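Local coordinates for metallophosphoesterase (PDB 3RQZ), which binds zinc at a two-metal centre and probably acts as a phosphatase, hydrolysing phosphate esters as in other metallophosphoesterases of the YfcE family, at residues Leu35-Gly40 and Gly63-Ala68. Sequence-based numbering, arbitrary orientation.
Sequences LGDIVG and GNHDWA. With ZN (zinc ion), chain D.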
loop_
_atom_site.group_PDB
_atom_site.type_symbol
_atom_site.label_atom_id
_atom_site.label_comp_id
_atom_site.label_asym_id
_atom_site.label_seq_id
_atom_site.Cartn_x
_atom_site.Cartn_y
_atom_site.Cartn_z
ATOM N N LEU A 35 4.480 -0.706 1.641
ATOM C CA LEU A 35 4.376 -1.778 0.679
ATOM C C LEU A 35 4.309 -1.293 -0.770
ATOM O O LEU A 35 3.942 -2.048 -1.665
ATOM C CB LEU A 35 3.166 -2.671 1.037
ATOM C CG LEU A 35 3.363 -3.714 2.126
ATOM C CD1 LEU A 35 4.014 -3.150 3.394
ATOM C CD2 LEU A 35 2.008 -4.470 2.472
ATOM N N GLY A 36 4.700 -0.050 -1.024
ATOM C CA GLY A 36 4.859 0.389 -2.413
ATOM C C GLY A 36 3.639 1.073 -2.978
ATOM O O GLY A 36 2.618 1.244 -2.272
ATOM N N ASP A 37 3.734 1.456 -4.260
ATOM C CA ASP A 37 2.766 2.357 -4.882
ATOM C C ASP A 37 2.599 3.660 -4.076
ATOM O O ASP A 37 1.489 4.070 -3.727
ATOM C CB ASP A 37 1.413 1.670 -5.132
ATOM C CG ASP A 37 1.399 0.850 -6.414
ATOM O OD1 ASP A 37 2.435 0.754 -7.116
ATOM O OD2 ASP A 37 0.353 0.278 -6.725
ATOM N N ILE A 38 3.739 4.301 -3.813
ATOM C CA ILE A 38 3.802 5.629 -3.260
ATOM C C ILE A 38 3.250 6.688 -4.241
ATOM O O ILE A 38 2.727 7.711 -3.820
ATOM C CB ILE A 38 5.268 5.961 -2.938
ATOM C CG1 ILE A 38 5.915 4.808 -2.137
ATOM C CG2 ILE A 38 5.367 7.234 -2.167
ATOM C CD1 ILE A 38 7.454 4.975 -1.887
ATOM N N VAL A 39 3.403 6.449 -5.547
ATOM C CA VAL A 39 3.009 7.435 -6.561
ATOM C C VAL A 39 1.991 6.810 -7.482
ATOM O O VAL A 39 1.699 5.607 -7.374
ATOM C CB VAL A 39 4.231 7.949 -7.407
ATOM C CG1 VAL A 39 5.326 8.581 -6.508
ATOM C CG2 VAL A 39 4.833 6.790 -8.249
ATOM N N GLY A 40 1.483 7.619 -8.409
ATOM C CA GLY A 40 0.471 7.191 -9.379
ATOM C C GLY A 40 -0.902 7.627 -8.918
ATOM O O GLY A 40 -1.204 7.545 -7.713
ATOM N N GLY A 63 6.300 -0.680 -5.628
ATOM C CA GLY A 63 5.029 -1.115 -6.240
ATOM C C GLY A 63 5.085 -1.032 -7.762
ATOM O O GLY A 63 6.066 -0.506 -8.328
ATOM N N ASN A 64 4.054 -1.545 -8.444
ATOM C CA ASN A 64 4.055 -1.512 -9.918
ATOM C C ASN A 64 4.000 -0.078 -10.471
ATOM O O ASN A 64 4.623 0.243 -11.510
ATOM C CB ASN A 64 2.914 -2.388 -10.493
ATOM C CG ASN A 64 1.542 -2.037 -9.900
ATOM O OD1 ASN A 64 1.355 -2.064 -8.685
ATOM N ND2 ASN A 64 0.573 -1.749 -10.768
ATOM N N HIS A 65 3.256 0.796 -9.805
ATOM C CA HIS A 65 3.229 2.221 -10.260
ATOM C C HIS A 65 4.561 2.953 -10.081
ATOM O O HIS A 65 4.965 3.721 -10.967
ATOM C CB HIS A 65 2.065 2.996 -9.624
ATOM C CG HIS A 65 0.750 2.590 -10.182
ATOM N ND1 HIS A 65 0.103 3.319 -11.157
ATOM C CD2 HIS A 65 -0.009 1.486 -9.957
ATOM C CE1 HIS A 65 -1.015 2.698 -11.493
ATOM N NE2 HIS A 65 -1.110 1.587 -10.778
ATOM N N ASP A 66 5.236 2.726 -8.947
ATOM C CA ASP A 66 6.593 3.259 -8.745
ATOM C C ASP A 66 7.521 2.765 -9.859
ATOM O O ASP A 66 8.278 3.555 -10.430
ATOM C CB ASP A 66 7.195 2.862 -7.362
ATOM C CG ASP A 66 6.207 2.988 -6.213
ATOM O OD1 ASP A 66 5.510 4.047 -6.145
ATOM O OD2 ASP A 66 6.120 2.032 -5.377
ATOM N N TRP A 67 7.477 1.458 -10.152
ATOM C CA TRP A 67 8.357 0.835 -11.152
ATOM C C TRP A 67 8.085 1.387 -12.564
ATOM O O TRP A 67 9.005 1.629 -13.345
ATOM C CB TRP A 67 8.158 -0.702 -11.093
ATOM C CG TRP A 67 9.009 -1.540 -12.034
ATOM C CD1 TRP A 67 8.545 -2.384 -13.033
ATOM C CD2 TRP A 67 10.448 -1.656 -12.052
ATOM N NE1 TRP A 67 9.609 -2.978 -13.679
ATOM C CE2 TRP A 67 10.782 -2.571 -13.088
ATOM C CE3 TRP A 67 11.481 -1.080 -11.297
ATOM C CZ2 TRP A 67 12.112 -2.905 -13.401
ATOM C CZ3 TRP A 67 12.826 -1.409 -11.625
ATOM C CH2 TRP A 67 13.116 -2.323 -12.656
ATOM N N ALA A 68 6.811 1.585 -12.877
ATOM C CA ALA A 68 6.408 2.210 -14.157
ATOM C C ALA A 68 6.957 3.629 -14.306
ATOM O O ALA A 68 7.425 4.019 -15.386
ATOM C CB ALA A 68 4.891 2.257 -14.260
HETATM ZN ZN ZN D . -1.754 0.394 -6.020
HETATM O O HOH W 1 -2.655 0.102 -8.279
#
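Asp-37 reaches from the loop 35-40 to the first turn of the helix that starts at Asn-64, and its side chain joins that turn to the metal. CB lies 3.5 Å from the zinc ion. With chi1 at -82°, CG stands beside the backbone N, 3.2 Å from the zinc ion, held there by its bond to OD2, and the carboxylate then divides its work. OD2 binds zinc at 2.2 Å, whereas OD1 accepts a hydrogen bond from His-65 N (2.8 Å) on its syn side, 26° out of the carboxylate plane. Aspartate suits the place because one short acid can serve metal and helix start together, and the bond to His-65 N helps fix the carboxylate's rotation with OD2 facing zinc. The sequences GD and GNHD are signature motifs of the calcineurin-like phosphoesterases; here Asp-37 also binds the second zinc, Asp-11, His-13, His-152 and a water complete the first site, and the second is bound by Asp-11 too and by His-150. Behind this shell, buried Asp-66 turns back to the loop. Its OD2 takes a bond from Gly-63 N at 2.7 Å and a weak one from Asp-37 N, while OD1 receives Val-39 N at 3.3 Å, nearly in line with its C-O bond. Gly-36 and Gly-63, lacking side chains, let the backbones approach, their CA atoms 4.1 Å apart, with Asp-37 OD1 3.3 Å from Gly-63 C.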